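Local structure of LBCATS-a (Synthetic construct, 5EY5) at residues 15-20 with 222-227; 87-92 with 122-127; 233-238 with 254-259. The protein probably cleaves indole-3-glycerol phosphate to indole and glyceraldehyde 3-phosphate, as the alpha chains of tryptophan synthase do. All blocks are in the same frame, centred on the assembly; numbering follows the deposited sequence.

Interaction 1 (15-20 with 222-227); sequences GEKALI and EVAQVA
The contact between K17 and the backbone around A224 and A227 is that of a long, mostly apolar lysine chain laid against two carbonyl oxygens, at the foot of the TIM barrel where the first and last strands meet. K17 stands just before strand 18-24, whereas segment 222-227 covers the end of helix 217-224 and the turn leading into strand 229-232. Backbone bonds from A18 to D228 and V230 hold strand 18-24 beside strand 229-232 just beyond this point, closing the sheet, and K17 CA lies 6.5 Å from A224 CA.

Within the pair, K17 does nearly all the reaching. A bend at chi2 (-63°) sends the outer methylenes past A224 and across the opening of the turn. K17 CG sits 4.3 Å from the A224 methyl, CB, a loose apolar touch. Farther out the neighbours are backbone oxygens: K17 CE is 3.2 Å from A224 O and K17 CD 3.4 Å from A227 O. The positive end thus arrives beside carbonyls at the C-terminal end of a helix, a place where the local dipoles would be expected to suit an ammonium group. V264 and L266 of the C-terminal tail also pack on the K17 side chain, while R261 bonds to its backbone oxygen.

A224 and A227 are buried, their methyls touching V230 and V210 respectively, which ties the turn to the last two strands. The one polar link across the pair is weak and long, K17 NZ to A227 O at 3.5 Å.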
ATOM      1  N   GLY A  15      30.931  60.590  16.251  1.00 48.63           N
ATOM      2  CA  GLY A  15      31.599  59.926  15.139  1.00 46.32           C
ATOM      3  C   GLY A  15      31.761  58.429  15.322  1.00 42.70           C
ATOM      4  O   GLY A  15      32.781  57.867  14.904  1.00 45.90           O
ATOM      5  N   GLU A  16      30.774  57.763  15.919  1.00 41.83           N
ATOM      6  CA  GLU A  16      30.878  56.349  16.275  1.00 44.01           C
ATOM      7  C   GLU A  16      29.758  55.523  15.648  1.00 41.68           C
ATOM      8  O   GLU A  16      28.777  56.048  15.118  1.00 41.43           O
ATOM      9  CB  GLU A  16      30.870  56.178  17.796  1.00 50.35           C
ATOM     10  CG  GLU A  16      32.078  56.803  18.461  1.00 59.63           C
ATOM     11  CD  GLU A  16      31.917  56.941  19.957  1.00 72.75           C
ATOM     12  OE1 GLU A  16      30.902  56.452  20.497  1.00 70.22           O
ATOM     13  OE2 GLU A  16      32.806  57.550  20.588  1.00 81.19           O
ATOM     14  N   LYS A  17      29.921  54.198  15.719  1.00 35.45           N
ATOM     15  CA  LYS A  17      29.013  53.233  15.111  1.00 36.44           C
ATOM     16  C   LYS A  17      28.372  52.377  16.194  1.00 36.67           C
ATOM     17  O   LYS A  17      29.026  52.019  17.186  1.00 37.44           O
ATOM     18  CB  LYS A  17      29.761  52.327  14.116  1.00 38.83           C
ATOM     19  CG  LYS A  17      30.471  53.057  13.011  1.00 41.55           C
ATOM     20  CD  LYS A  17      29.488  53.812  12.154  1.00 42.77           C
ATOM     21  CE  LYS A  17      30.164  54.403  10.937  1.00 47.72           C
ATOM     22  NZ  LYS A  17      29.168  55.104  10.095  1.00 52.61           N
ATOM     23  N   ALA A  18      27.093  52.063  16.012  1.00 41.12           N
ATOM     24  CA  ALA A  18      26.362  51.278  16.997  1.00 36.20           C
ATOM     25  C   ALA A  18      26.735  49.806  16.894  1.00 40.19           C
ATOM     26  O   ALA A  18      26.679  49.213  15.809  1.00 38.36           O
ATOM     27  CB  ALA A  18      24.850  51.434  16.819  1.00 30.51           C
ATOM     28  N   LEU A  19      27.129  49.227  18.029  1.00 33.31           N
ATOM     29  CA  LEU A  19      27.279  47.787  18.181  1.00 37.21           C
ATOM     30  C   LEU A  19      26.025  47.256  18.866  1.00 34.88           C
ATOM     31  O   LEU A  19      25.669  47.712  19.958  1.00 32.54           O
ATOM     32  CB  LEU A  19      28.515  47.438  19.004  1.00 30.46           C
ATOM     33  CG  LEU A  19      28.588  45.982  19.486  1.00 34.59           C
ATOM     34  CD1 LEU A  19      28.722  45.063  18.295  1.00 34.35           C
ATOM     35  CD2 LEU A  19      29.769  45.804  20.440  1.00 42.42           C
ATOM     36  N   ILE A  20      25.357  46.310  18.224  1.00 33.94           N
ATOM     37  CA  ILE A  20      24.050  45.860  18.694  1.00 30.24           C
ATOM     38  C   ILE A  20      24.118  44.358  18.907  1.00 33.24           C
ATOM     39  O   ILE A  20      23.893  43.603  17.957  1.00 27.22           O
ATOM     40  CB  ILE A  20      22.944  46.224  17.694  1.00 32.77           C
ATOM     41  CG1 ILE A  20      22.968  47.730  17.377  1.00 36.48           C
ATOM     42  CG2 ILE A  20      21.588  45.737  18.192  1.00 27.94           C
ATOM     43  CD1 ILE A  20      22.329  48.095  16.044  1.00 40.22           C
ATOM     44  N   GLU A 222      34.455  45.492   8.804  1.00 37.82           N
ATOM     45  CA  GLU A 222      34.030  45.724   7.428  1.00 56.78           C
ATOM     46  C   GLU A 222      32.609  46.285   7.373  1.00 52.58           C
ATOM     47  O   GLU A 222      32.338  47.240   6.634  1.00 49.59           O
ATOM     48  CB  GLU A 222      34.156  44.423   6.631  1.00 65.65           C
ATOM     49  CG  GLU A 222      35.550  43.793   6.736  1.00 81.15           C
ATOM     50  CD  GLU A 222      35.645  42.406   6.110  1.00 95.19           C
ATOM     51  OE1 GLU A 222      34.943  42.148   5.109  1.00 98.06           O
ATOM     52  OE2 GLU A 222      36.429  41.572   6.619  1.00100.82           O
ATOM     53  N   VAL A 223      31.690  45.721   8.160  1.00 44.27           N
ATOM     54  CA  VAL A 223      30.320  46.228   8.178  1.00 42.36           C
ATOM     55  C   VAL A 223      30.278  47.658   8.702  1.00 43.04           C
ATOM     56  O   VAL A 223      29.532  48.500   8.188  1.00 44.56           O
ATOM     57  CB  VAL A 223      29.409  45.300   9.012  1.00 44.32           C
ATOM     58  CG1 VAL A 223      28.008  45.897   9.134  1.00 41.72           C
ATOM     59  CG2 VAL A 223      29.344  43.921   8.398  1.00 40.65           C
ATOM     60  N   ALA A 224      31.074  47.960   9.733  1.00 41.03           N
ATOM     61  CA  ALA A 224      31.003  49.268  10.368  1.00 42.26           C
ATOM     62  C   ALA A 224      31.381  50.407   9.424  1.00 46.09           C
ATOM     63  O   ALA A 224      31.099  51.574   9.728  1.00 45.99           O
ATOM     64  CB  ALA A 224      31.906  49.303  11.605  1.00 40.69           C
ATOM     65  N   GLN A 225      32.018  50.110   8.295  1.00 41.95           N
ATOM     66  CA  GLN A 225      32.412  51.181   7.402  1.00 42.76           C
ATOM     67  C   GLN A 225      31.284  51.635   6.488  1.00 54.63           C
ATOM     68  O   GLN A 225      31.419  52.686   5.849  1.00 57.74           O
ATOM     69  CB  GLN A 225      33.617  50.745   6.563  1.00 51.19           C
ATOM     70  CG  GLN A 225      34.720  50.085   7.377  1.00 52.37           C
ATOM     71  CD  GLN A 225      35.087  50.876   8.622  1.00 52.06           C
ATOM     72  OE1 GLN A 225      35.369  52.075   8.554  1.00 51.87           O
ATOM     73  NE2 GLN A 225      35.082  50.206   9.770  1.00 49.84           N
ATOM     74  N   VAL A 226      30.190  50.879   6.398  1.00 47.13           N
ATOM     75  CA  VAL A 226      29.124  51.194   5.457  1.00 51.12           C
ATOM     76  C   VAL A 226      27.791  51.481   6.129  1.00 52.88           C
ATOM     77  O   VAL A 226      26.899  52.047   5.479  1.00 59.83           O
ATOM     78  CB  VAL A 226      28.955  50.076   4.406  1.00 50.19           C
ATOM     79  CG1 VAL A 226      29.989  50.225   3.286  1.00 56.31           C
ATOM     80  CG2 VAL A 226      29.080  48.718   5.049  1.00 49.32           C
ATOM     81  N   ALA A 227      27.605  51.124   7.389  1.00 42.62           N
ATOM     82  CA  ALA A 227      26.306  51.251   8.028  1.00 50.92           C
ATOM     83  C   ALA A 227      26.451  51.947   9.371  1.00 53.48           C
ATOM     84  O   ALA A 227      27.541  52.024   9.941  1.00 56.81           O
ATOM     85  CB  ALA A 227      25.639  49.879   8.212  1.00 48.95           C
TER

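Interaction 2 (87-92 with 122-127); sequences ELREKN and GVDGLI
R89 reaches from the last turns of helix 78-91 to G122 and D124, and its guanidinium carries every polar link of the contact. Hydrogen bonds come first. R89 NE and R89 NH2 grip a single acceptor, G122 O, side-on, at 2.9 Å from NE and 2.7 Å from NH2. The oxygen lies almost exactly in the guanidinium plane. The two donors use it differently: NE comes in the carbonyl plane on a lone pair, whereas NH2 meets the C=O group nearly head-on. A bend at chi2 (-54°) turns the arginine chain so that this edge faces the glycine. On the opposite flank R89 NH1 folds back to its own helix end and donates to N92 O over 3.0 Å, with a fairly straight N-H...O angle of 158°; NH1 also bonds to V95 O. Held along both flanks, the flat group has little freedom to rotate.

These residues sit on the N-terminal side of the strands of a TIM barrel: helix 78-91 leads into strand 97-100, and G122, with positive phi, directly follows helix 111-121 ahead of strand 125-127. Having no side chain, G122 lets NE come close.

The ionic part is a salt bridge from R89 NH2 to D124 OD1, 2.9 Å long, with the carboxylate turned 61° from the guanidinium plane. D124 OD2 pairs with R3 NH1, so two arginines share one anion. Separately, D124 OD1 accepts from I97 N. A leucine in place of R89 would probably leave G122 O without its two donors and deprive N92 O and D124 of a partner. The R89 side chain also touches I97 of strand 97-100.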
ATOM      1  N   GLU A  87      13.682  44.535  36.296  1.00 49.83           N
ATOM      2  CA  GLU A  87      14.850  44.488  37.170  1.00 51.28           C
ATOM      3  C   GLU A  87      16.002  45.254  36.543  1.00 49.29           C
ATOM      4  O   GLU A  87      16.703  46.010  37.224  1.00 58.76           O
ATOM      5  CB  GLU A  87      15.261  43.042  37.464  1.00 53.32           C
ATOM      6  CG  GLU A  87      14.123  42.151  37.914  1.00 70.57           C
ATOM      7  CD  GLU A  87      13.239  42.821  38.951  1.00 88.41           C
ATOM      8  OE1 GLU A  87      13.722  43.076  40.078  1.00 96.82           O
ATOM      9  OE2 GLU A  87      12.063  43.105  38.631  1.00 90.04           O
ATOM     10  N   LEU A  88      16.200  45.088  35.238  1.00 44.48           N
ATOM     11  CA  LEU A  88      17.207  45.883  34.545  1.00 44.48           C
ATOM     12  C   LEU A  88      16.981  47.372  34.770  1.00 40.62           C
ATOM     13  O   LEU A  88      17.893  48.097  35.176  1.00 46.47           O
ATOM     14  CB  LEU A  88      17.181  45.565  33.057  1.00 38.35           C
ATOM     15  CG  LEU A  88      18.471  44.969  32.514  1.00 51.86           C
ATOM     16  CD1 LEU A  88      18.257  44.538  31.066  1.00 54.07           C
ATOM     17  CD2 LEU A  88      19.635  45.964  32.649  1.00 49.64           C
ATOM     18  N   ARG A  89      15.763  47.845  34.509  1.00 45.28           N
ATOM     19  CA  ARG A  89      15.498  49.276  34.565  1.00 50.51           C
ATOM     20  C   ARG A  89      15.659  49.839  35.961  1.00 53.66           C
ATOM     21  O   ARG A  89      15.832  51.052  36.106  1.00 52.80           O
ATOM     22  CB  ARG A  89      14.092  49.583  34.049  1.00 52.87           C
ATOM     23  CG  ARG A  89      13.910  49.326  32.567  1.00 49.38           C
ATOM     24  CD  ARG A  89      14.956  50.064  31.756  1.00 48.73           C
ATOM     25  NE  ARG A  89      14.780  49.882  30.311  1.00 45.15           N
ATOM     26  CZ  ARG A  89      15.739  50.129  29.422  1.00 41.45           C
ATOM     27  NH1 ARG A  89      16.930  50.534  29.851  1.00 43.22           N
ATOM     28  NH2 ARG A  89      15.524  49.954  28.117  1.00 33.03           N
ATOM     29  N   GLU A  90      15.592  49.001  36.995  1.00 59.44           N
ATOM     30  CA  GLU A  90      15.815  49.519  38.338  1.00 64.55           C
ATOM     31  C   GLU A  90      17.165  50.211  38.430  1.00 60.58           C
ATOM     32  O   GLU A  90      17.289  51.255  39.074  1.00 63.08           O
ATOM     33  CB  GLU A  90      15.707  48.393  39.366  1.00 73.69           C
ATOM     34  CG  GLU A  90      14.276  47.951  39.632  1.00 87.43           C
ATOM     35  CD  GLU A  90      14.169  46.983  40.796  1.00102.35           C
ATOM     36  OE1 GLU A  90      15.077  46.138  40.954  1.00105.28           O
ATOM     37  OE2 GLU A  90      13.181  47.073  41.560  1.00109.22           O
ATOM     38  N   LYS A  91      18.183  49.664  37.761  1.00 58.53           N
ATOM     39  CA  LYS A  91      19.539  50.184  37.875  1.00 62.15           C
ATOM     40  C   LYS A  91      20.093  50.772  36.585  1.00 61.68           C
ATOM     41  O   LYS A  91      21.066  51.526  36.646  1.00 68.34           O
ATOM     42  CB  LYS A  91      20.490  49.083  38.372  1.00 64.70           C
ATOM     43  CG  LYS A  91      21.923  49.538  38.619  1.00 73.68           C
ATOM     44  CD  LYS A  91      22.025  50.526  39.777  1.00 77.34           C
ATOM     45  CE  LYS A  91      23.468  50.963  40.015  1.00 76.67           C
ATOM     46  NZ  LYS A  91      23.654  51.671  41.314  1.00 74.75           N
ATOM     47  N   ASN A  92      19.506  50.465  35.427  1.00 55.82           N
ATOM     48  CA  ASN A  92      19.988  50.997  34.151  1.00 58.62           C
ATOM     49  C   ASN A  92      18.805  51.476  33.313  1.00 59.60           C
ATOM     50  O   ASN A  92      18.154  50.681  32.620  1.00 54.41           O
ATOM     51  CB  ASN A  92      20.808  49.955  33.399  1.00 61.54           C
ATOM     52  CG  ASN A  92      21.473  50.528  32.169  1.00 65.84           C
ATOM     53  OD1 ASN A  92      20.954  51.457  31.545  1.00 64.59           O
ATOM     54  ND2 ASN A  92      22.634  49.987  31.816  1.00 70.41           N
ATOM     55  N   GLY A 122       9.882  49.091  29.920  1.00 43.71           N
ATOM     56  CA  GLY A 122      11.047  49.832  29.482  1.00 40.10           C
ATOM     57  C   GLY A 122      11.690  49.202  28.264  1.00 42.43           C
ATOM     58  O   GLY A 122      12.919  49.178  28.144  1.00 39.28           O
ATOM     59  N   VAL A 123      10.864  48.675  27.362  1.00 35.51           N
ATOM     60  CA  VAL A 123      11.327  48.081  26.108  1.00 33.41           C
ATOM     61  C   VAL A 123      11.139  49.116  25.015  1.00 36.68           C
ATOM     62  O   VAL A 123      10.023  49.584  24.778  1.00 36.66           O
ATOM     63  CB  VAL A 123      10.561  46.799  25.760  1.00 36.22           C
ATOM     64  CG1 VAL A 123      10.866  46.386  24.299  1.00 36.07           C
ATOM     65  CG2 VAL A 123      10.916  45.672  26.724  1.00 36.13           C
ATOM     66  N   ASP A 124      12.215  49.444  24.316  1.00 31.72           N
ATOM     67  CA  ASP A 124      12.174  50.590  23.423  1.00 29.46           C
ATOM     68  C   ASP A 124      11.791  50.241  21.997  1.00 32.28           C
ATOM     69  O   ASP A 124      11.309  51.114  21.271  1.00 39.53           O
ATOM     70  CB  ASP A 124      13.531  51.287  23.475  1.00 35.88           C
ATOM     71  CG  ASP A 124      13.941  51.605  24.912  1.00 46.05           C
ATOM     72  OD1 ASP A 124      14.868  50.952  25.440  1.00 46.83           O
ATOM     73  OD2 ASP A 124      13.292  52.480  25.525  1.00 59.30           O
ATOM     74  N   GLY A 125      11.981  48.999  21.571  1.00 30.42           N
ATOM     75  CA  GLY A 125      11.743  48.684  20.180  1.00 32.14           C
ATOM     76  C   GLY A 125      11.421  47.220  19.986  1.00 28.08           C
ATOM     77  O   GLY A 125      11.624  46.382  20.872  1.00 27.59           O
ATOM     78  N   LEU A 126      10.891  46.931  18.803  1.00 30.53           N
ATOM     79  CA  LEU A 126      10.382  45.617  18.457  1.00 32.17           C
ATOM     80  C   LEU A 126      10.907  45.233  17.091  1.00 26.36           C
ATOM     81  O   LEU A 126      10.865  46.039  16.157  1.00 29.22           O
ATOM     82  CB  LEU A 126       8.853  45.591  18.435  1.00 33.80           C
ATOM     83  CG  LEU A 126       8.169  45.927  19.756  1.00 43.45           C
ATOM     84  CD1 LEU A 126       6.667  45.702  19.639  1.00 47.59           C
ATOM     85  CD2 LEU A 126       8.759  45.088  20.892  1.00 43.77           C
ATOM     86  N   ILE A 127      11.417  44.009  17.000  1.00 24.57           N
ATOM     87  CA  ILE A 127      11.751  43.347  15.747  1.00 27.16           C
ATOM     88  C   ILE A 127      10.865  42.115  15.663  1.00 26.12           C
ATOM     89  O   ILE A 127      10.902  41.270  16.561  1.00 25.25           O
ATOM     90  CB  ILE A 127      13.235  42.958  15.697  1.00 32.25           C
ATOM     91  CG1 ILE A 127      14.108  44.211  15.768  1.00 32.75           C
ATOM     92  CG2 ILE A 127      13.544  42.116  14.442  1.00 32.88           C
ATOM     93  CD1 ILE A 127      15.590  43.880  15.921  1.00 33.18           C
TER

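Interaction 3 (233-238 with 254-259); sequences GSAIVK and REFVRE. With G3P (sn-glycerol-3-phosphate), chain E.
A235 and I236 pack against F256 and V257 in a buried apolar contact between two helices on the outside of the TIM barrel, 234-241 and 249-263. Their short segments run nearly antiparallel, at 153°, with axes 10.3 Å apart. The tight part is built round the F256 ring. With CG anti to the backbone N (chi1 -178°), the ring is placed against A235 and I236: F256 CE1 lies 3.8 Å from A235 CB, which approaches obliquely, and the ring edge meets I236 CG1 in the ring plane, 4.0 Å from F256 CD1. Beyond it, I236 CD1 touches V257 CG2 at 3.8 Å, the two side chains crossing at about a right angle. I236 also rests on P21 and I23 of the first strand, and R239 makes a cation-pi contact with F256.

The outer side of helix 249-263 is less well ordered: R254 and E259 are exposed, and E255 and R258 are not modelled beyond CB.

Away from F256, the N-terminal end of helix 234-241, with G233 at the N-cap, meets the bound sn-glycerol-3-phosphate. This first turn receives the phosphate, an arrangement familiar in phosphate-binding TIM barrels, where the helix dipole would be expected to favour the anion. G233 N donates to O3P of the glycerol phosphate at 3.0 Å, while its O4P is gripped twice, by S234 N at 2.6 Å and by S234 OG at 2.7 Å.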
ATOM      1  N   GLY A 233      24.537  38.267  16.556  1.00 35.43           N
ATOM      2  CA  GLY A 233      23.775  37.402  17.423  1.00 37.24           C
ATOM      3  C   GLY A 233      24.378  36.020  17.521  1.00 44.09           C
ATOM      4  O   GLY A 233      24.937  35.651  18.567  1.00 29.20           O
ATOM      5  N   SER A 234      24.284  35.254  16.428  1.00 31.94           N
ATOM      6  CA  SER A 234      24.709  33.858  16.483  1.00 39.36           C
ATOM      7  C   SER A 234      26.099  33.711  17.092  1.00 37.20           C
ATOM      8  O   SER A 234      26.330  32.824  17.922  1.00 39.22           O
ATOM      9  CB  SER A 234      24.662  33.242  15.087  1.00 39.96           C
ATOM     10  OG  SER A 234      23.326  32.876  14.776  1.00 45.14           O
ATOM     11  N   ALA A 235      27.032  34.583  16.712  1.00 36.74           N
ATOM     12  CA  ALA A 235      28.394  34.410  17.204  1.00 41.92           C
ATOM     13  C   ALA A 235      28.469  34.569  18.719  1.00 40.88           C
ATOM     14  O   ALA A 235      29.303  33.925  19.365  1.00 36.90           O
ATOM     15  CB  ALA A 235      29.336  35.388  16.513  1.00 30.59           C
ATOM     16  N   ILE A 236      27.627  35.427  19.302  1.00 36.11           N
ATOM     17  CA  ILE A 236      27.637  35.605  20.751  1.00 31.96           C
ATOM     18  C   ILE A 236      26.930  34.446  21.428  1.00 30.18           C
ATOM     19  O   ILE A 236      27.364  33.951  22.478  1.00 30.96           O
ATOM     20  CB  ILE A 236      26.975  36.938  21.129  1.00 30.51           C
ATOM     21  CG1 ILE A 236      27.763  38.112  20.574  1.00 30.33           C
ATOM     22  CG2 ILE A 236      26.805  37.018  22.669  1.00 35.96           C
ATOM     23  CD1 ILE A 236      27.062  39.457  20.746  1.00 32.57           C
ATOM     24  N   VAL A 237      25.817  34.006  20.834  1.00 30.08           N
ATOM     25  CA  VAL A 237      25.088  32.867  21.357  1.00 31.71           C
ATOM     26  C   VAL A 237      25.945  31.612  21.352  1.00 33.28           C
ATOM     27  O   VAL A 237      25.799  30.753  22.232  1.00 34.67           O
ATOM     28  CB  VAL A 237      23.795  32.666  20.543  1.00 32.63           C
ATOM     29  CG1 VAL A 237      23.177  31.336  20.902  1.00 37.39           C
ATOM     30  CG2 VAL A 237      22.830  33.801  20.818  1.00 32.13           C
ATOM     31  N   LYS A 238      26.832  31.467  20.363  1.00 41.74           N
ATOM     32  CA  LYS A 238      27.755  30.330  20.373  1.00 44.30           C
ATOM     33  C   LYS A 238      28.577  30.317  21.655  1.00 43.13           C
ATOM     34  O   LYS A 238      28.768  29.268  22.291  1.00 42.10           O
ATOM     35  CB  LYS A 238      28.694  30.386  19.168  1.00 51.83           C
ATOM     36  CG  LYS A 238      28.030  30.574  17.826  1.00 65.90           C
ATOM     37  CD  LYS A 238      28.837  29.885  16.725  1.00 73.37           C
ATOM     38  CE  LYS A 238      28.701  30.596  15.389  1.00 74.87           C
ATOM     39  NZ  LYS A 238      29.490  31.864  15.354  1.00 74.05           N
ATOM     40  N   ARG A 254      31.868  38.609  27.398  1.00 43.79           N
ATOM     41  CA  ARG A 254      32.464  39.929  27.590  1.00 44.07           C
ATOM     42  C   ARG A 254      33.736  40.089  26.767  1.00 43.62           C
ATOM     43  O   ARG A 254      33.961  41.140  26.158  1.00 48.61           O
ATOM     44  CB  ARG A 254      32.756  40.186  29.069  1.00 45.71           C
ATOM     45  CG  ARG A 254      33.119  41.637  29.347  1.00 53.90           C
ATOM     46  CD  ARG A 254      33.512  41.915  30.803  1.00 62.76           C
ATOM     47  NE  ARG A 254      33.804  40.708  31.566  1.00 66.12           N
ATOM     48  CZ  ARG A 254      33.041  40.249  32.553  1.00 66.79           C
ATOM     49  NH1 ARG A 254      31.942  40.908  32.902  1.00 58.19           N
ATOM     50  NH2 ARG A 254      33.387  39.140  33.202  1.00 73.41           N
ATOM     51  N   GLU A 255      34.586  39.060  26.739  1.00 41.39           N
ATOM     52  CA  GLU A 255      35.830  39.163  25.989  1.00 47.69           C
ATOM     53  C   GLU A 255      35.554  39.276  24.500  1.00 45.36           C
ATOM     54  O   GLU A 255      36.151  40.115  23.816  1.00 43.12           O
ATOM     55  CB  GLU A 255      36.736  37.967  26.288  1.00 46.76           C
ATOM     56  N   PHE A 256      34.628  38.459  23.986  1.00 43.29           N
ATOM     57  CA  PHE A 256      34.313  38.507  22.561  1.00 38.94           C
ATOM     58  C   PHE A 256      33.726  39.856  22.183  1.00 39.55           C
ATOM     59  O   PHE A 256      34.111  40.453  21.168  1.00 41.63           O
ATOM     60  CB  PHE A 256      33.346  37.378  22.191  1.00 39.47           C
ATOM     61  CG  PHE A 256      33.000  37.332  20.721  1.00 40.96           C
ATOM     62  CD1 PHE A 256      31.685  37.437  20.302  1.00 34.28           C
ATOM     63  CD2 PHE A 256      33.992  37.185  19.764  1.00 42.57           C
ATOM     64  CE1 PHE A 256      31.362  37.407  18.955  1.00 37.54           C
ATOM     65  CE2 PHE A 256      33.674  37.145  18.412  1.00 42.90           C
ATOM     66  CZ  PHE A 256      32.355  37.259  18.010  1.00 38.61           C
ATOM     67  N   VAL A 257      32.793  40.359  22.995  1.00 36.51           N
ATOM     68  CA  VAL A 257      32.122  41.601  22.651  1.00 36.91           C
ATOM     69  C   VAL A 257      33.048  42.795  22.813  1.00 34.79           C
ATOM     70  O   VAL A 257      32.846  43.828  22.170  1.00 33.66           O
ATOM     71  CB  VAL A 257      30.837  41.733  23.480  1.00 36.12           C
ATOM     72  CG1 VAL A 257      30.239  43.134  23.356  1.00 34.75           C
ATOM     73  CG2 VAL A 257      29.830  40.679  23.017  1.00 32.50           C
ATOM     74  N   ARG A 258      34.079  42.685  23.641  1.00 39.06           N
ATOM     75  CA  ARG A 258      35.060  43.759  23.687  1.00 35.44           C
ATOM     76  C   ARG A 258      35.874  43.804  22.395  1.00 38.44           C
ATOM     77  O   ARG A 258      36.201  44.889  21.895  1.00 37.55           O
ATOM     78  CB  ARG A 258      35.959  43.592  24.913  1.00 38.10           C
ATOM     79  N   GLU A 259      36.203  42.635  21.834  1.00 36.23           N
ATOM     80  CA  GLU A 259      36.826  42.597  20.514  1.00 44.84           C
ATOM     81  C   GLU A 259      35.917  43.237  19.478  1.00 44.36           C
ATOM     82  O   GLU A 259      36.364  44.028  18.640  1.00 43.44           O
ATOM     83  CB  GLU A 259      37.134  41.159  20.104  1.00 55.56           C
ATOM     84  CG  GLU A 259      38.019  40.377  21.041  1.00 71.79           C
ATOM     85  CD  GLU A 259      38.112  38.915  20.628  1.00 85.55           C
ATOM     86  OE1 GLU A 259      38.100  38.036  21.519  1.00 89.97           O
ATOM     87  OE2 GLU A 259      38.178  38.648  19.405  1.00 87.68           O
TER
HETATM   88  O1  G3P E 301      19.402  40.261  15.183  1.00 39.15           O
HETATM   89  C1  G3P E 301      19.274  38.919  14.822  1.00 43.18           C
HETATM   90  C2  G3P E 301      20.601  38.186  14.989  1.00 44.48           C
HETATM   91  O2  G3P E 301      20.312  36.816  14.995  1.00 44.20           O
HETATM   92  C3  G3P E 301      21.605  38.553  13.876  1.00 35.39           C
HETATM   93  O1P G3P E 301      21.847  37.482  12.994  1.00 38.97           O
HETATM   94  O4P G3P E 301      22.679  35.506  14.391  1.00 45.39           O
HETATM   95  O2P G3P E 301      23.513  35.693  12.029  1.00 36.67           O
HETATM   96  O3P G3P E 301      24.315  37.277  13.704  1.00 44.00           O
HETATM   97  P   G3P E 301      23.115  36.461  13.284  1.00 42.49           P

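All three contacts belong to one barrel: interactions 1 and 2 at the N-terminal foot of its strands, interaction 3 in its outer helices. Interaction 3 is buried and wholly apolar across its helices, and it alone includes residues that bind the ligand. Interaction 1 is also buried, yet it pairs a lysine chain with backbone oxygens where the sheet closes. Interaction 2, only partly buried, relies on charge and hydrogen bonds. Interactions 1 and 3 touch, L19 CD2 packing 4.0 Å from V257 CG1, so the first strand links them. Interaction 2 stands apart, its centre about 23 Å from that of interaction 1 and about 21 Å from that of interaction 3, though it reaches the same sheet as interaction 1.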